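Local structure of putative poly(3-hydroxybutyrate) depolymerase LpqC (Bordetella parapertussis 12822, 3D0K) at residues 25-30 / 42-47; 54-59 / 84-89. The protein probably hydrolyses ester bonds, as a putative depolymerase of poly(3-hydroxybutyrate) with an alpha/beta-hydrolase type of fold. All coordinates share one frame; numbering follows the deposited sequence.

Contact 1 of 2, residues 25-30 / 42-47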
ATOM      1  N   ASN A  25     -12.569 -14.868   2.830  1.00 20.86           N
ATOM      2  CA  ASN A  25     -12.657 -15.486   1.511  1.00 21.59           C
ATOM      3  C   ASN A  25     -11.358 -15.314   0.758  1.00 22.96           C
ATOM      4  O   ASN A  25     -10.520 -14.458   1.119  1.00 23.06           O
ATOM      5  CB  ASN A  25     -13.824 -14.871   0.724  1.00 20.60           C
ATOM      6  CG  ASN A  25     -14.444 -15.850  -0.269  1.00 23.91           C
ATOM      7  OD1 ASN A  25     -13.806 -16.833  -0.668  1.00 25.29           O
ATOM      8  ND2 ASN A  25     -15.674 -15.565  -0.705  1.00 22.59           N
ATOM      9  N   ALA A  26     -11.157 -16.146  -0.257  1.00 24.15           N
ATOM     10  CA  ALA A  26     -10.049 -15.970  -1.210  1.00 25.82           C
ATOM     11  C   ALA A  26     -10.660 -15.981  -2.613  1.00 27.23           C
ATOM     12  O   ALA A  26     -11.112 -17.041  -3.093  1.00 29.18           O
ATOM     13  CB  ALA A  26      -9.021 -17.069  -1.053  1.00 25.90           C
ATOM     14  N   ILE A  27     -10.729 -14.815  -3.250  1.00 26.43           N
ATOM     15  CA  ILE A  27     -11.508 -14.628  -4.480  1.00 27.05           C
ATOM     16  C   ILE A  27     -10.514 -14.542  -5.647  1.00 28.61           C
ATOM     17  O   ILE A  27      -9.765 -13.564  -5.718  1.00 28.32           O
ATOM     18  CB  ILE A  27     -12.331 -13.353  -4.405  1.00 26.16           C
ATOM     19  CG1 ILE A  27     -13.213 -13.337  -3.129  1.00 27.81           C
ATOM     20  CG2 ILE A  27     -13.151 -13.138  -5.693  1.00 27.93           C
ATOM     21  CD1 ILE A  27     -13.932 -12.010  -2.891  1.00 26.10           C
ATOM     22  N   PRO A  28     -10.480 -15.566  -6.541  1.00 30.05           N
ATOM     23  CA  PRO A  28      -9.622 -15.453  -7.740  1.00 30.18           C
ATOM     24  C   PRO A  28     -10.055 -14.231  -8.564  1.00 30.54           C
ATOM     25  O   PRO A  28     -11.252 -13.989  -8.681  1.00 30.63           O
ATOM     26  CB  PRO A  28      -9.881 -16.765  -8.492  1.00 31.28           C
ATOM     27  CG  PRO A  28     -11.216 -17.286  -7.954  1.00 32.45           C
ATOM     28  CD  PRO A  28     -11.239 -16.837  -6.511  1.00 30.00           C
ATOM     29  N   TYR A  29      -9.115 -13.431  -9.087  1.00 29.33           N
ATOM     30  CA  TYR A  29      -9.494 -12.246  -9.877  1.00 29.62           C
ATOM     31  C   TYR A  29      -8.588 -12.175 -11.093  1.00 29.64           C
ATOM     32  O   TYR A  29      -7.377 -12.410 -10.999  1.00 28.67           O
ATOM     33  CB  TYR A  29      -9.416 -10.948  -9.037  1.00 30.34           C
ATOM     34  CG  TYR A  29      -9.895  -9.616  -9.654  1.00 29.86           C
ATOM     35  CD1 TYR A  29     -11.163  -9.055  -9.337  1.00 32.93           C
ATOM     36  CD2 TYR A  29      -9.077  -8.893 -10.494  1.00 31.57           C
ATOM     37  CE1 TYR A  29     -11.585  -7.802  -9.890  1.00 31.19           C
ATOM     38  CE2 TYR A  29      -9.473  -7.654 -11.047  1.00 33.02           C
ATOM     39  CZ  TYR A  29     -10.728  -7.108 -10.753  1.00 33.89           C
ATOM     40  OH  TYR A  29     -11.034  -5.855 -11.332  1.00 32.84           O
ATOM     41  N   LEU A  30      -9.188 -11.867 -12.228  1.00 29.67           N
ATOM     42  CA  LEU A  30      -8.428 -11.658 -13.450  1.00 30.81           C
ATOM     43  C   LEU A  30      -8.881 -10.356 -14.064  1.00 31.23           C
ATOM     44  O   LEU A  30     -10.060 -10.182 -14.359  1.00 31.29           O
ATOM     45  CB  LEU A  30      -8.605 -12.829 -14.429  1.00 30.67           C
ATOM     46  CG  LEU A  30      -7.720 -12.778 -15.685  1.00 29.90           C
ATOM     47  CD1 LEU A  30      -6.260 -12.729 -15.275  1.00 32.95           C
ATOM     48  CD2 LEU A  30      -7.957 -13.978 -16.574  1.00 31.89           C
ATOM     49  N   LEU A  42      -7.993 -11.975  -4.231  1.00 19.07           N
ATOM     50  CA  LEU A  42      -8.430 -11.039  -3.197  1.00 18.99           C
ATOM     51  C   LEU A  42      -8.673 -11.876  -1.953  1.00 18.95           C
ATOM     52  O   LEU A  42      -9.609 -12.695  -1.911  1.00 18.08           O
ATOM     53  CB  LEU A  42      -9.694 -10.281  -3.588  1.00 19.38           C
ATOM     54  CG  LEU A  42      -9.786  -9.678  -4.999  1.00 20.17           C
ATOM     55  CD1 LEU A  42     -11.103  -8.905  -5.192  1.00 18.35           C
ATOM     56  CD2 LEU A  42      -8.576  -8.722  -5.097  1.00 22.38           C
ATOM     57  N   ASN A  43      -7.787 -11.740  -0.980  1.00 17.24           N
ATOM     58  CA  ASN A  43      -8.020 -12.367   0.323  1.00 18.33           C
ATOM     59  C   ASN A  43      -8.793 -11.338   1.120  1.00 18.16           C
ATOM     60  O   ASN A  43      -8.306 -10.253   1.406  1.00 17.51           O
ATOM     61  CB  ASN A  43      -6.708 -12.763   1.013  1.00 17.34           C
ATOM     62  CG  ASN A  43      -6.113 -13.998   0.386  1.00 22.21           C
ATOM     63  OD1 ASN A  43      -6.721 -15.078   0.488  1.00 22.97           O
ATOM     64  ND2 ASN A  43      -4.970 -13.850  -0.338  1.00 18.47           N
ATOM     65  N   THR A  44     -10.044 -11.668   1.411  1.00 18.28           N
ATOM     66  CA  THR A  44     -10.971 -10.682   1.937  1.00 17.99           C
ATOM     67  C   THR A  44     -11.464 -11.049   3.336  1.00 18.61           C
ATOM     68  O   THR A  44     -11.435 -12.236   3.747  1.00 18.26           O
ATOM     69  CB  THR A  44     -12.191 -10.533   1.002  1.00 19.53           C
ATOM     70  OG1 THR A  44     -12.918 -11.791   0.937  1.00 20.07           O
ATOM     71  CG2 THR A  44     -11.725 -10.106  -0.369  1.00 17.96           C
ATOM     72  N   TYR A  45     -11.945 -10.036   4.055  1.00 18.20           N
ATOM     73  CA  TYR A  45     -12.722 -10.300   5.269  1.00 17.78           C
ATOM     74  C   TYR A  45     -13.881  -9.343   5.335  1.00 17.96           C
ATOM     75  O   TYR A  45     -13.711  -8.111   5.223  1.00 18.10           O
ATOM     76  CB  TYR A  45     -11.879 -10.175   6.529  1.00 17.32           C
ATOM     77  CG  TYR A  45     -12.675 -10.444   7.762  1.00 18.30           C
ATOM     78  CD1 TYR A  45     -13.049 -11.751   8.093  1.00 16.56           C
ATOM     79  CD2 TYR A  45     -13.012  -9.401   8.638  1.00 19.33           C
ATOM     80  CE1 TYR A  45     -13.812 -12.010   9.269  1.00 20.71           C
ATOM     81  CE2 TYR A  45     -13.771  -9.646   9.814  1.00 20.91           C
ATOM     82  CZ  TYR A  45     -14.179 -10.932  10.110  1.00 18.48           C
ATOM     83  OH  TYR A  45     -14.903 -11.152  11.272  1.00 18.91           O
ATOM     84  N   ARG A  46     -15.059  -9.902   5.555  1.00 17.34           N
ATOM     85  CA  ARG A  46     -16.225  -9.092   5.784  1.00 17.39           C
ATOM     86  C   ARG A  46     -16.803  -9.405   7.164  1.00 17.31           C
ATOM     87  O   ARG A  46     -17.142 -10.553   7.450  1.00 18.61           O
ATOM     88  CB  ARG A  46     -17.294  -9.364   4.704  1.00 18.36           C
ATOM     89  CG  ARG A  46     -18.572  -8.612   4.986  1.00 16.69           C
ATOM     90  CD  ARG A  46     -19.551  -8.807   3.848  1.00 21.56           C
ATOM     91  NE  ARG A  46     -20.784  -8.121   4.201  1.00 20.59           N
ATOM     92  CZ  ARG A  46     -21.544  -7.494   3.322  1.00 20.86           C
ATOM     93  NH1 ARG A  46     -22.618  -6.858   3.741  1.00 20.66           N
ATOM     94  NH2 ARG A  46     -21.205  -7.507   2.021  1.00 18.71           N
ATOM     95  N   PRO A  47     -16.870  -8.398   8.055  1.00 17.56           N
ATOM     96  CA  PRO A  47     -17.418  -8.649   9.414  1.00 17.65           C
ATOM     97  C   PRO A  47     -18.933  -8.772   9.395  1.00 18.69           C
ATOM     98  O   PRO A  47     -19.591  -8.235   8.497  1.00 17.62           O
ATOM     99  CB  PRO A  47     -17.069  -7.378  10.209  1.00 16.76           C
ATOM    100  CG  PRO A  47     -16.884  -6.336   9.185  1.00 18.96           C
ATOM    101  CD  PRO A  47     -16.428  -7.009   7.861  1.00 15.30           C
TER
HETATM  102  O   HOH W   1      -7.952 -16.462   2.335  1.00 29.91           O
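The beta hairpin at one edge of the sheet, formed by strands 23-29 and 40-46, supplies this contact, a worked example of antiparallel pairing. Asn25 faces Thr44 and Ile27 faces Leu42 as hydrogen-bonded pairs, each closed by two backbone bonds; the bond from Ile27 N to Leu42 O measures 2.7 Å. Between them Ala26 and Asn43 form a non-hydrogen-bonded pair, where Ala26 CB lies 3.4 Å from Asn43 OD1. A water donates to the same OD1 at 2.6 Å, while Asn43 ND2 has Thr89 as its partner. On the other face Thr44 keeps OG1 between its backbone N and carbonyl carbon (chi1 63°), which sets that oxygen 3.2 Å from Asn25 CB. The methyl CG2 of Thr44 then meets Ile27 CD1 at 3.9 Å, the two side chains crossing at about a right angle. Farther along, Leu42 CD1 comes obliquely to the Tyr29 ring, 4.1 Å from Tyr29 CD1. Helix 11-18 touches Ile27 and Tyr29, and helix 122-133 touches Tyr29 and Leu42. An antiparallel hairpin leading into a parallel core is the usual opening of the alpha/beta-hydrolase sheet.

Contact 2 of 2, residues 54-59 / 84-89; sequences RPVVVV and LIVAPT
Strands 56-60 and 84-89 run parallel as neighbours in the core of the sheet, the axes of segments 56-59 and 84-89 lying 24° apart, and valines make most of the relief between them. Four backbone bonds zigzag across: Leu84 N to Pro55 O, Val57 N to Leu84 O (2.8 Å), Val86 N to Val57 O and Val59 N to Val86 O. Side chains then alternate between the two faces. On one face Val56 and Leu84 lie side by side and point the same way, with Val56 CG2 4.2 Å from Leu84 CD2. The other methyl of Val56, CG1, is anti to its backbone N (chi1 174°) and reaches forward to Val86 CG2 at 4.2 Å, so that Val56 touches both Leu84 and Val86. Two residues on, on the same face, the Pro88 ring lies against the Val58-Val59 end, its carbon CD 3.8 Å from Val58 CG1 and 3.6 Å from Val59 O. On the reverse face Ile85 lies across two valines: its folded CD1 (chi2 -53°) curls back onto Val57 CB at 3.9 Å, while its branch CG2 meets Val59 CG2 at 4.1 Å. Beyond the last bond, a water donates to both Val59 O and Pro88 O, bridging the strands where proline has no N-H to offer. Helix 122-133 covers the face of Val56, Val58 and Val86, and helix 273-286 packs on Val57; strand 142-147 bonds to the far edge of strand 56-60, and strand 40-46 to that of strand 84-89.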
ATOM      1  N   ARG A  54     -19.868   1.668   4.987  1.00 21.31           N
ATOM      2  CA  ARG A  54     -18.743   1.600   5.921  1.00 22.07           C
ATOM      3  C   ARG A  54     -17.423   1.535   5.174  1.00 20.79           C
ATOM      4  O   ARG A  54     -17.386   1.133   4.007  1.00 20.74           O
ATOM      5  CB  ARG A  54     -18.906   0.398   6.878  1.00 22.09           C
ATOM      6  CG  ARG A  54     -20.251   0.391   7.624  1.00 27.48           C
ATOM      7  CD  ARG A  54     -20.171   0.968   9.000  1.00 34.88           C
ATOM      8  NE  ARG A  54     -19.027   1.836   9.187  1.00 41.67           N
ATOM      9  CZ  ARG A  54     -18.564   2.231  10.371  1.00 45.27           C
ATOM     10  NH1 ARG A  54     -17.485   3.018  10.420  1.00 45.18           N
ATOM     11  NH2 ARG A  54     -19.173   1.835  11.507  1.00 46.89           N
ATOM     12  N   PRO A  55     -16.306   1.903   5.840  1.00 20.80           N
ATOM     13  CA  PRO A  55     -15.031   1.936   5.111  1.00 19.99           C
ATOM     14  C   PRO A  55     -14.535   0.584   4.488  1.00 20.06           C
ATOM     15  O   PRO A  55     -14.852  -0.519   4.973  1.00 19.12           O
ATOM     16  CB  PRO A  55     -14.033   2.379   6.196  1.00 21.74           C
ATOM     17  CG  PRO A  55     -14.877   3.175   7.166  1.00 20.82           C
ATOM     18  CD  PRO A  55     -16.162   2.365   7.231  1.00 21.90           C
ATOM     19  N   VAL A  56     -13.726   0.703   3.431  1.00 18.36           N
ATOM     20  CA  VAL A  56     -13.042  -0.441   2.825  1.00 18.11           C
ATOM     21  C   VAL A  56     -11.586  -0.202   3.056  1.00 17.01           C
ATOM     22  O   VAL A  56     -11.132   0.896   2.827  1.00 18.27           O
ATOM     23  CB  VAL A  56     -13.274  -0.474   1.329  1.00 17.53           C
ATOM     24  CG1 VAL A  56     -12.416  -1.601   0.665  1.00 18.30           C
ATOM     25  CG2 VAL A  56     -14.812  -0.615   1.093  1.00 19.93           C
ATOM     26  N   VAL A  57     -10.893  -1.188   3.609  1.00 16.88           N
ATOM     27  CA  VAL A  57      -9.444  -1.065   3.789  1.00 16.11           C
ATOM     28  C   VAL A  57      -8.730  -2.013   2.812  1.00 16.80           C
ATOM     29  O   VAL A  57      -8.957  -3.203   2.815  1.00 17.97           O
ATOM     30  CB  VAL A  57      -9.041  -1.366   5.249  1.00 16.63           C
ATOM     31  CG1 VAL A  57      -7.516  -1.148   5.366  1.00 14.85           C
ATOM     32  CG2 VAL A  57      -9.888  -0.457   6.224  1.00 17.70           C
ATOM     33  N   VAL A  58      -7.889  -1.462   1.937  1.00 16.69           N
ATOM     34  CA  VAL A  58      -7.099  -2.286   1.000  1.00 16.52           C
ATOM     35  C   VAL A  58      -5.770  -2.524   1.763  1.00 17.19           C
ATOM     36  O   VAL A  58      -5.157  -1.578   2.219  1.00 16.98           O
ATOM     37  CB  VAL A  58      -6.879  -1.576  -0.317  1.00 15.38           C
ATOM     38  CG1 VAL A  58      -5.997  -2.400  -1.270  1.00 15.36           C
ATOM     39  CG2 VAL A  58      -8.269  -1.269  -1.028  1.00 17.48           C
ATOM     40  N   VAL A  59      -5.364  -3.776   1.911  1.00 16.22           N
ATOM     41  CA  VAL A  59      -4.144  -4.098   2.681  1.00 16.38           C
ATOM     42  C   VAL A  59      -3.140  -4.759   1.759  1.00 17.19           C
ATOM     43  O   VAL A  59      -3.455  -5.804   1.164  1.00 17.16           O
ATOM     44  CB  VAL A  59      -4.514  -5.039   3.858  1.00 18.21           C
ATOM     45  CG1 VAL A  59      -3.290  -5.536   4.553  1.00 20.15           C
ATOM     46  CG2 VAL A  59      -5.459  -4.336   4.831  1.00 17.24           C
ATOM     47  N   LEU A  84     -14.646  -3.415   5.633  1.00 17.98           N
ATOM     48  CA  LEU A  84     -14.445  -4.491   4.668  1.00 17.18           C
ATOM     49  C   LEU A  84     -12.940  -4.585   4.337  1.00 17.30           C
ATOM     50  O   LEU A  84     -12.338  -3.618   3.903  1.00 18.46           O
ATOM     51  CB  LEU A  84     -15.237  -4.186   3.409  1.00 18.65           C
ATOM     52  CG  LEU A  84     -15.087  -5.237   2.287  1.00 17.57           C
ATOM     53  CD1 LEU A  84     -15.719  -6.580   2.729  1.00 20.30           C
ATOM     54  CD2 LEU A  84     -15.743  -4.668   0.983  1.00 18.92           C
ATOM     55  N   ILE A  85     -12.326  -5.727   4.596  1.00 16.39           N
ATOM     56  CA  ILE A  85     -10.883  -5.879   4.342  1.00 17.12           C
ATOM     57  C   ILE A  85     -10.616  -6.565   3.021  1.00 16.35           C
ATOM     58  O   ILE A  85     -11.173  -7.638   2.773  1.00 17.81           O
ATOM     59  CB  ILE A  85     -10.201  -6.714   5.484  1.00 15.45           C
ATOM     60  CG1 ILE A  85     -10.506  -6.094   6.864  1.00 16.12           C
ATOM     61  CG2 ILE A  85      -8.643  -6.816   5.228  1.00 17.95           C
ATOM     62  CD1 ILE A  85     -10.186  -4.581   7.044  1.00 14.79           C
ATOM     63  N   VAL A  86      -9.800  -5.944   2.154  1.00 17.01           N
ATOM     64  CA  VAL A  86      -9.458  -6.541   0.868  1.00 17.35           C
ATOM     65  C   VAL A  86      -7.951  -6.524   0.738  1.00 18.02           C
ATOM     66  O   VAL A  86      -7.335  -5.428   0.718  1.00 18.76           O
ATOM     67  CB  VAL A  86     -10.040  -5.707  -0.311  1.00 17.28           C
ATOM     68  CG1 VAL A  86      -9.598  -6.255  -1.640  1.00 17.27           C
ATOM     69  CG2 VAL A  86     -11.604  -5.667  -0.234  1.00 19.43           C
ATOM     70  N   ALA A  87      -7.375  -7.720   0.618  1.00 17.25           N
ATOM     71  CA  ALA A  87      -5.938  -7.868   0.465  1.00 17.59           C
ATOM     72  C   ALA A  87      -5.598  -8.448  -0.928  1.00 18.65           C
ATOM     73  O   ALA A  87      -5.570  -9.689  -1.092  1.00 17.99           O
ATOM     74  CB  ALA A  87      -5.386  -8.706   1.585  1.00 16.77           C
ATOM     75  N   PRO A  88      -5.363  -7.556  -1.922  1.00 18.78           N
ATOM     76  CA  PRO A  88      -4.933  -8.023  -3.242  1.00 18.81           C
ATOM     77  C   PRO A  88      -3.591  -8.730  -3.069  1.00 19.04           C
ATOM     78  O   PRO A  88      -2.625  -8.116  -2.600  1.00 18.76           O
ATOM     79  CB  PRO A  88      -4.781  -6.727  -4.062  1.00 18.94           C
ATOM     80  CG  PRO A  88      -5.663  -5.683  -3.306  1.00 18.69           C
ATOM     81  CD  PRO A  88      -5.453  -6.076  -1.859  1.00 18.41           C
ATOM     82  N   THR A  89      -3.539  -9.993  -3.507  1.00 17.79           N
ATOM     83  CA  THR A  89      -2.439 -10.892  -3.191  1.00 17.95           C
ATOM     84  C   THR A  89      -1.742 -11.376  -4.458  1.00 18.18           C
ATOM     85  O   THR A  89      -2.367 -12.010  -5.297  1.00 17.45           O
ATOM     86  CB  THR A  89      -2.977 -12.078  -2.402  1.00 16.88           C
ATOM     87  OG1 THR A  89      -3.655 -11.561  -1.249  1.00 18.87           O
ATOM     88  CG2 THR A  89      -1.856 -12.973  -1.971  1.00 17.96           C
TER
HETATM   89  O   HOH W   2      -2.110  -7.967   0.222  1.00 17.32           O

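Contacts 1 and 2 are two seams of one sheet, separated by the seam between strands 40-46 and 84-89, their centres 9 Å apart. That intervening seam is still antiparallel; parallel pairing begins between 84-89 and 56-60. Across it the contacts touch directly: Asn43 O probably accepts a hydrogen bond from Ala87 N at 2.8 Å, a length matched by Asn43 ND2 to Thr89 OG1, and Thr44 CB packs 3.5 Å from Ile85 O. The Asn43 side chain is about 4 Å from a bound formic acid, probably from the crystallisation liquor. Val59 lies near, without touching, the presumed nucleophile elbow around Ser148. Contact 2 is centred about 11 Å from the chain's centre, contact 1 about 17 Å.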